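Local coordinates for 2-keto-3-deoxy-D-arabinonate dehydratase (Sulfolobus solfataricus, PDB 2Q1A), which catalyses the magnesium-dependent dehydration of 2-dehydro-3-deoxy-D-arabinonate to 2,5-dioxopentanoate, a step in the pentose oxidation pathway that leads to 2-oxoglutarate, at residues L141-L146 with T254-V259; I161-S166 with V272-S277. One frame throughout, in Å; residues are numbered along the deposited sequence.

Both contacts are buried in the core of the FAH-family domain, and they meet at one magnesium ion. Interaction 1 is mainly polar: two glutamates of strand 140-150 face a loop that follows strand 250-253, with hydrogen bonds, waters and the bound 2-ketobutyric acid between them. Interaction 2 is almost wholly apolar and packs strand 156-167 on strand 271-276 of a second sheet without a hydrogen bond across. Strands 140-150 and 156-167 are antiparallel neighbours, so residues 161-166 lie beside residues 141-146 and add Asp164 to Glu143 and Glu145 at the metal. Interaction 1 thus forms much of the ligand site, while interaction 2 joins the sheet carrying the metal ligands to the sheet packed against it.

Interaction 1 (L141-L146 with T254-V259); sequences LPEPEL and TGTAIV. With MG (magnesium ion), chain B; 2KT (2-ketobutyric acid), chain C.
Glu143, Glu145 and Thr256 meet at the magnesium site of this FAH-family fold. The ion takes Glu143 OE2 at 2.1 Å and Glu145 OE1 at 2.0 Å; Asp164, water 3 and two oxygens of 2-ketobutyric acid complete the shell. Alternate residues of an extended segment, the two glutamates are long enough to bring their carboxylates to one ion, and both chains run extended beyond CG. Atom O of 2-ketobutyric acid also accepts a hydrogen bond from Thr256 N at 2.9 Å, in keeping with the role of Thr256 in substrate binding.

Second-shell bonds fix the carboxylates. Glu145 OE2 accepts from Gly255 N at 2.8 Å, met from above the carboxylate plane, and is also hydrogen-bonded to Thr253 OG1; Glu143 OE1 forms a salt bridge with Arg89. Glycine suits position 255, since at its backbone angles a side chain would collide with the carbonyl oxygen of Thr254. Thr256 swings OG1 away from its own N (chi1 -164°) and donates to Pro144 O from above the carbonyl plane, while its CG2 lies 3.7 Å from Glu143 OE2. With an alanine here the backbone N would remain, but Pro144 O is likely to lose its hydroxyl donor, keeping water 2, and a gap would probably open beside Glu143.

Farther out, the rigid Pro144 ring packs its CG against CB of Ile258, the two side chains crossing at about a right angle. Water 1 joins the carbonyls of Pro142 and Ile258. At the far end Leu146 O accepts two bonds from one residue: Thr254 N at 3.0 Å, and Thr254 OG1 at 2.7 Å, tilted 29° from the carbonyl plane.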
ATOM      1  N   LEU A 141     -16.382  27.954 -25.645  1.00 39.06           N
ATOM      2  CA  LEU A 141     -16.535  27.095 -26.817  1.00 39.02           C
ATOM      3  C   LEU A 141     -15.812  25.761 -26.659  1.00 39.13           C
ATOM      4  O   LEU A 141     -14.723  25.716 -26.085  1.00 39.86           O
ATOM      5  CB  LEU A 141     -16.012  27.802 -28.076  1.00 38.77           C
ATOM      6  CG  LEU A 141     -16.782  28.996 -28.656  1.00 38.47           C
ATOM      7  CD1 LEU A 141     -16.075  29.517 -29.909  1.00 37.46           C
ATOM      8  CD2 LEU A 141     -18.246  28.639 -28.963  1.00 37.59           C
ATOM      9  N   PRO A 142     -16.407  24.669 -27.165  1.00 39.05           N
ATOM     10  CA  PRO A 142     -15.667  23.413 -27.169  1.00 38.88           C
ATOM     11  C   PRO A 142     -14.700  23.368 -28.348  1.00 38.85           C
ATOM     12  O   PRO A 142     -15.022  23.871 -29.427  1.00 39.16           O
ATOM     13  CB  PRO A 142     -16.767  22.362 -27.336  1.00 38.93           C
ATOM     14  CG  PRO A 142     -17.853  23.069 -28.102  1.00 38.70           C
ATOM     15  CD  PRO A 142     -17.762  24.526 -27.740  1.00 38.95           C
ATOM     16  N   GLU A 143     -13.522  22.787 -28.147  1.00 38.50           N
ATOM     17  CA  GLU A 143     -12.566  22.650 -29.235  1.00 38.00           C
ATOM     18  C   GLU A 143     -12.334  21.173 -29.578  1.00 37.95           C
ATOM     19  O   GLU A 143     -11.656  20.453 -28.840  1.00 38.15           O
ATOM     20  CB  GLU A 143     -11.262  23.387 -28.911  1.00 37.92           C
ATOM     21  CG  GLU A 143     -11.421  24.915 -28.778  1.00 37.90           C
ATOM     22  CD  GLU A 143     -10.090  25.665 -28.623  1.00 38.00           C
ATOM     23  OE1 GLU A 143     -10.115  26.912 -28.484  1.00 36.87           O
ATOM     24  OE2 GLU A 143      -9.022  25.008 -28.640  1.00 37.19           O
ATOM     25  N   PRO A 144     -12.920  20.711 -30.693  1.00 37.73           N
ATOM     26  CA  PRO A 144     -12.774  19.317 -31.113  1.00 37.61           C
ATOM     27  C   PRO A 144     -11.371  19.060 -31.625  1.00 37.28           C
ATOM     28  O   PRO A 144     -10.935  19.707 -32.578  1.00 37.51           O
ATOM     29  CB  PRO A 144     -13.797  19.173 -32.250  1.00 37.75           C
ATOM     30  CG  PRO A 144     -14.004  20.547 -32.767  1.00 37.63           C
ATOM     31  CD  PRO A 144     -13.770  21.487 -31.615  1.00 37.92           C
ATOM     32  N   GLU A 145     -10.663  18.133 -30.986  1.00 36.83           N
ATOM     33  CA  GLU A 145      -9.254  17.904 -31.298  1.00 36.28           C
ATOM     34  C   GLU A 145      -8.887  16.426 -31.287  1.00 36.01           C
ATOM     35  O   GLU A 145      -9.430  15.646 -30.503  1.00 36.25           O
ATOM     36  CB  GLU A 145      -8.368  18.665 -30.308  1.00 36.07           C
ATOM     37  CG  GLU A 145      -8.672  20.158 -30.203  1.00 36.05           C
ATOM     38  CD  GLU A 145      -7.625  20.948 -29.436  1.00 36.44           C
ATOM     39  OE1 GLU A 145      -7.886  22.139 -29.146  1.00 36.32           O
ATOM     40  OE2 GLU A 145      -6.538  20.400 -29.130  1.00 36.05           O
ATOM     41  N   LEU A 146      -7.975  16.044 -32.173  1.00 35.56           N
ATOM     42  CA  LEU A 146      -7.327  14.745 -32.094  1.00 35.42           C
ATOM     43  C   LEU A 146      -6.214  14.824 -31.043  1.00 35.65           C
ATOM     44  O   LEU A 146      -5.440  15.793 -31.006  1.00 35.62           O
ATOM     45  CB  LEU A 146      -6.749  14.339 -33.453  1.00 35.31           C
ATOM     46  CG  LEU A 146      -5.920  13.053 -33.529  1.00 35.25           C
ATOM     47  CD1 LEU A 146      -6.802  11.822 -33.377  1.00 34.74           C
ATOM     48  CD2 LEU A 146      -5.130  12.995 -34.834  1.00 35.09           C
ATOM     49  N   THR A 254      -3.837  18.086 -30.059  1.00 39.01           N
ATOM     50  CA  THR A 254      -3.098  18.661 -31.191  1.00 39.99           C
ATOM     51  C   THR A 254      -3.631  19.955 -31.831  1.00 40.85           C
ATOM     52  O   THR A 254      -3.132  20.373 -32.878  1.00 41.54           O
ATOM     53  CB  THR A 254      -2.875  17.605 -32.295  1.00 39.88           C
ATOM     54  OG1 THR A 254      -4.138  17.216 -32.851  1.00 40.24           O
ATOM     55  CG2 THR A 254      -2.177  16.374 -31.725  1.00 40.03           C
ATOM     56  N   GLY A 255      -4.620  20.597 -31.214  1.00 41.63           N
ATOM     57  CA  GLY A 255      -5.182  21.844 -31.755  1.00 42.61           C
ATOM     58  C   GLY A 255      -6.462  21.653 -32.565  1.00 43.31           C
ATOM     59  O   GLY A 255      -6.672  20.594 -33.165  1.00 43.28           O
ATOM     60  N   THR A 256      -7.312  22.678 -32.584  1.00 43.92           N
ATOM     61  CA  THR A 256      -8.608  22.600 -33.274  1.00 44.71           C
ATOM     62  C   THR A 256      -8.671  23.368 -34.599  1.00 45.27           C
ATOM     63  O   THR A 256      -7.918  24.322 -34.820  1.00 45.51           O
ATOM     64  CB  THR A 256      -9.779  23.066 -32.368  1.00 44.64           C
ATOM     65  OG1 THR A 256     -11.019  22.635 -32.937  1.00 44.75           O
ATOM     66  CG2 THR A 256      -9.797  24.590 -32.207  1.00 44.51           C
ATOM     67  N   ALA A 257      -9.584  22.941 -35.468  1.00 45.90           N
ATOM     68  CA  ALA A 257      -9.858  23.634 -36.729  1.00 46.45           C
ATOM     69  C   ALA A 257     -11.308  24.127 -36.819  1.00 46.86           C
ATOM     70  O   ALA A 257     -11.650  24.890 -37.728  1.00 47.32           O
ATOM     71  CB  ALA A 257      -9.543  22.731 -37.901  1.00 46.27           C
ATOM     72  N   ILE A 258     -12.150  23.685 -35.886  1.00 46.90           N
ATOM     73  CA  ILE A 258     -13.566  24.043 -35.891  1.00 46.88           C
ATOM     74  C   ILE A 258     -13.875  25.064 -34.794  1.00 47.37           C
ATOM     75  O   ILE A 258     -13.855  24.744 -33.599  1.00 47.30           O
ATOM     76  CB  ILE A 258     -14.487  22.796 -35.768  1.00 46.78           C
ATOM     77  CG1 ILE A 258     -14.134  21.760 -36.842  1.00 46.47           C
ATOM     78  CG2 ILE A 258     -15.945  23.208 -35.876  1.00 46.53           C
ATOM     79  CD1 ILE A 258     -14.746  20.394 -36.637  1.00 46.40           C
ATOM     80  N   VAL A 259     -14.151  26.293 -35.222  1.00 47.93           N
ATOM     81  CA  VAL A 259     -14.392  27.409 -34.318  1.00 48.62           C
ATOM     82  C   VAL A 259     -15.765  28.034 -34.602  1.00 49.43           C
ATOM     83  O   VAL A 259     -15.916  28.788 -35.567  1.00 49.66           O
ATOM     84  CB  VAL A 259     -13.278  28.493 -34.437  1.00 48.56           C
ATOM     85  CG1 VAL A 259     -13.464  29.590 -33.390  1.00 48.28           C
ATOM     86  CG2 VAL A 259     -11.888  27.868 -34.312  1.00 48.31           C
TER
HETATM   87 MG    MG B 294      -7.298  23.926 -28.334  1.00 26.37          MG
HETATM   88  C4  2KT C 295      -5.188  28.065 -28.162  1.00 32.91           C
HETATM   89  C3  2KT C 295      -5.174  27.487 -29.315  1.00 33.61           C
HETATM   90  C2  2KT C 295      -5.767  26.361 -29.341  1.00 33.46           C
HETATM   91  O3  2KT C 295      -6.203  25.840 -28.312  1.00 33.80           O
HETATM   92  C   2KT C 295      -5.928  25.716 -30.504  1.00 33.19           C
HETATM   93  OXT 2KT C 295      -5.496  26.213 -31.569  1.00 33.38           O
HETATM   94  O   2KT C 295      -6.518  24.608 -30.510  1.00 33.19           O
HETATM   95  O   HOH W   1     -13.870  26.087 -31.153  1.00 35.04           O
HETATM   96  O   HOH W   2     -10.569  20.328 -35.313  1.00 38.36           O
HETATM   97  O   HOH W   3      -5.437  22.746 -28.372  1.00 34.10           O
HETATM   98  O   HOH W   4      -6.408  18.166 -33.874  1.00 33.27           O

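Interaction 2 (I161-S166 with V272-S277); sequences IMDDVS and VEITIS. With MG (magnesium ion), chain B.
Strand segments 161-164 and 272-276 pass face to face, their axes 7.9 Å apart at closest and their directions 139° from one another. No hydrogen bond links them, and side chains fill the space between. Ile161, pointing at the other strand, lies against two isoleucines. Its CG2 touches Ile274 CG2 at 3.6 Å, while its CG1 meets Ile276 CD1 at 3.7 Å. The division follows from the first torsion: at chi1 -62° CG2 is anti to the backbone N and CG1 beside it, which sends CG2 toward Ile274 and CG1 toward Ile276, while CD1 rests near the backbone between them. Branched, apolar isoleucine suits both a strand backbone and a buried interface. Asp163 extends the contact through its CB, 3.8 Å from Ile274 CD1, with the side chains at about a right angle; an aspartate suits this buried place because its OD1 weakly accepts a hydrogen bond from Glu143 N.

The next residue, Asp164, binds magnesium through OD2 at 2.0 Å; its OD1 forms a salt bridge with Lys118, and Lys182 is hydrogen-bonded to OD2. Such face-to-face packing of two sheets, one of them bearing metal-binding carboxylates, belongs to the FAH-family catalytic domain.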
ATOM      1  N   ILE A 161     -10.277  11.175 -28.833  1.00 32.46           N
ATOM      2  CA  ILE A 161     -10.949  12.448 -29.056  1.00 32.41           C
ATOM      3  C   ILE A 161     -10.819  13.300 -27.800  1.00 32.40           C
ATOM      4  O   ILE A 161     -11.121  12.825 -26.700  1.00 32.25           O
ATOM      5  CB  ILE A 161     -12.467  12.236 -29.327  1.00 32.61           C
ATOM      6  CG1 ILE A 161     -12.688  11.407 -30.595  1.00 32.36           C
ATOM      7  CG2 ILE A 161     -13.214  13.575 -29.363  1.00 32.02           C
ATOM      8  CD1 ILE A 161     -13.958  10.597 -30.568  1.00 32.58           C
ATOM      9  N   MET A 162     -10.393  14.552 -27.955  1.00 32.17           N
ATOM     10  CA  MET A 162     -10.398  15.481 -26.827  1.00 32.38           C
ATOM     11  C   MET A 162     -11.191  16.747 -27.119  1.00 32.37           C
ATOM     12  O   MET A 162     -11.223  17.243 -28.249  1.00 32.12           O
ATOM     13  CB  MET A 162      -8.972  15.846 -26.366  1.00 32.36           C
ATOM     14  CG  MET A 162      -8.924  16.645 -25.051  1.00 31.85           C
ATOM     15  SD  MET A 162      -7.327  16.663 -24.198  1.00 33.04           S
ATOM     16  CE  MET A 162      -7.366  15.092 -23.344  1.00 31.87           C
ATOM     17  N   ASP A 163     -11.813  17.256 -26.065  1.00 32.43           N
ATOM     18  CA  ASP A 163     -12.474  18.533 -26.080  1.00 32.82           C
ATOM     19  C   ASP A 163     -11.669  19.533 -25.232  1.00 32.99           C
ATOM     20  O   ASP A 163     -11.721  19.506 -24.001  1.00 33.04           O
ATOM     21  CB  ASP A 163     -13.892  18.357 -25.538  1.00 32.87           C
ATOM     22  CG  ASP A 163     -14.738  19.603 -25.669  1.00 33.44           C
ATOM     23  OD1 ASP A 163     -14.191  20.681 -25.982  1.00 33.37           O
ATOM     24  OD2 ASP A 163     -15.965  19.499 -25.447  1.00 34.56           O
ATOM     25  N   ASP A 164     -10.925  20.412 -25.900  1.00 33.03           N
ATOM     26  CA  ASP A 164     -10.212  21.492 -25.224  1.00 33.31           C
ATOM     27  C   ASP A 164     -11.180  22.649 -24.910  1.00 33.73           C
ATOM     28  O   ASP A 164     -11.230  23.665 -25.609  1.00 33.67           O
ATOM     29  CB  ASP A 164      -8.987  21.932 -26.061  1.00 33.05           C
ATOM     30  CG  ASP A 164      -8.292  23.183 -25.514  1.00 32.41           C
ATOM     31  OD1 ASP A 164      -8.385  23.481 -24.308  1.00 31.08           O
ATOM     32  OD2 ASP A 164      -7.637  23.880 -26.314  1.00 32.69           O
ATOM     33  N   VAL A 165     -11.946  22.482 -23.838  1.00 34.25           N
ATOM     34  CA  VAL A 165     -12.939  23.478 -23.435  1.00 34.93           C
ATOM     35  C   VAL A 165     -12.254  24.813 -23.101  1.00 35.32           C
ATOM     36  O   VAL A 165     -11.359  24.861 -22.261  1.00 35.66           O
ATOM     37  CB  VAL A 165     -13.807  22.959 -22.251  1.00 34.76           C
ATOM     38  CG1 VAL A 165     -14.978  23.879 -21.987  1.00 34.96           C
ATOM     39  CG2 VAL A 165     -14.312  21.550 -22.538  1.00 34.46           C
ATOM     40  N   SER A 166     -12.672  25.889 -23.768  1.00 35.95           N
ATOM     41  CA  SER A 166     -11.997  27.191 -23.631  1.00 36.54           C
ATOM     42  C   SER A 166     -12.943  28.367 -23.348  1.00 36.84           C
ATOM     43  O   SER A 166     -13.872  28.620 -24.120  1.00 36.94           O
ATOM     44  CB  SER A 166     -11.171  27.502 -24.892  1.00 36.47           C
ATOM     45  OG  SER A 166     -10.447  26.369 -25.350  1.00 36.17           O
ATOM     46  N   VAL A 272     -22.527  18.396 -26.200  1.00 40.88           N
ATOM     47  CA  VAL A 272     -21.460  18.484 -27.184  1.00 40.33           C
ATOM     48  C   VAL A 272     -21.164  17.083 -27.692  1.00 40.22           C
ATOM     49  O   VAL A 272     -20.974  16.162 -26.901  1.00 40.29           O
ATOM     50  CB  VAL A 272     -20.182  19.135 -26.578  1.00 40.51           C
ATOM     51  CG1 VAL A 272     -19.009  19.057 -27.542  1.00 39.94           C
ATOM     52  CG2 VAL A 272     -20.450  20.592 -26.184  1.00 40.41           C
ATOM     53  N   GLU A 273     -21.136  16.929 -29.013  1.00 39.88           N
ATOM     54  CA  GLU A 273     -20.852  15.644 -29.636  1.00 39.87           C
ATOM     55  C   GLU A 273     -19.717  15.777 -30.641  1.00 39.42           C
ATOM     56  O   GLU A 273     -19.813  16.547 -31.605  1.00 39.25           O
ATOM     57  CB  GLU A 273     -22.088  15.089 -30.344  1.00 39.77           C
ATOM     58  CG  GLU A 273     -23.380  15.111 -29.531  1.00 40.70           C
ATOM     59  CD  GLU A 273     -24.547  14.449 -30.264  1.00 41.17           C
ATOM     60  OE1 GLU A 273     -24.335  13.905 -31.374  1.00 42.71           O
ATOM     61  OE2 GLU A 273     -25.678  14.468 -29.728  1.00 42.93           O
ATOM     62  N   ILE A 274     -18.651  15.009 -30.426  1.00 39.02           N
ATOM     63  CA  ILE A 274     -17.466  15.090 -31.269  1.00 38.66           C
ATOM     64  C   ILE A 274     -17.141  13.737 -31.887  1.00 38.86           C
ATOM     65  O   ILE A 274     -16.988  12.746 -31.181  1.00 39.14           O
ATOM     66  CB  ILE A 274     -16.245  15.649 -30.493  1.00 38.49           C
ATOM     67  CG1 ILE A 274     -16.605  16.979 -29.819  1.00 37.70           C
ATOM     68  CG2 ILE A 274     -15.057  15.824 -31.431  1.00 38.36           C
ATOM     69  CD1 ILE A 274     -15.650  17.419 -28.735  1.00 37.72           C
ATOM     70  N   THR A 275     -17.032  13.703 -33.211  1.00 38.98           N
ATOM     71  CA  THR A 275     -16.782  12.458 -33.925  1.00 39.21           C
ATOM     72  C   THR A 275     -15.459  12.516 -34.673  1.00 39.19           C
ATOM     73  O   THR A 275     -15.164  13.519 -35.314  1.00 39.26           O
ATOM     74  CB  THR A 275     -17.938  12.147 -34.908  1.00 39.34           C
ATOM     75  OG1 THR A 275     -19.176  12.118 -34.183  1.00 40.38           O
ATOM     76  CG2 THR A 275     -17.736  10.804 -35.611  1.00 38.87           C
ATOM     77  N   ILE A 276     -14.659  11.451 -34.552  1.00 39.20           N
ATOM     78  CA  ILE A 276     -13.466  11.261 -35.376  1.00 39.14           C
ATOM     79  C   ILE A 276     -13.475   9.851 -35.957  1.00 39.40           C
ATOM     80  O   ILE A 276     -13.792   8.891 -35.252  1.00 39.40           O
ATOM     81  CB  ILE A 276     -12.143  11.501 -34.598  1.00 39.10           C
ATOM     82  CG1 ILE A 276     -12.084  12.923 -34.034  1.00 39.03           C
ATOM     83  CG2 ILE A 276     -10.927  11.242 -35.496  1.00 38.84           C
ATOM     84  CD1 ILE A 276     -10.814  13.240 -33.245  1.00 38.88           C
ATOM     85  N   SER A 277     -13.128   9.744 -37.239  1.00 39.60           N
ATOM     86  CA  SER A 277     -13.066   8.466 -37.955  1.00 40.03           C
ATOM     87  C   SER A 277     -12.250   7.419 -37.195  1.00 40.30           C
ATOM     88  O   SER A 277     -11.137   7.704 -36.731  1.00 40.46           O
ATOM     89  CB  SER A 277     -12.449   8.653 -39.352  1.00 40.01           C
ATOM     90  OG  SER A 277     -12.941   9.813 -40.009  1.00 40.49           O
TER
HETATM   91 MG    MG B 294      -7.298  23.926 -28.334  1.00 26.37          MG
HETATM   92  O   HOH W   3      -5.437  22.746 -28.372  1.00 34.10           O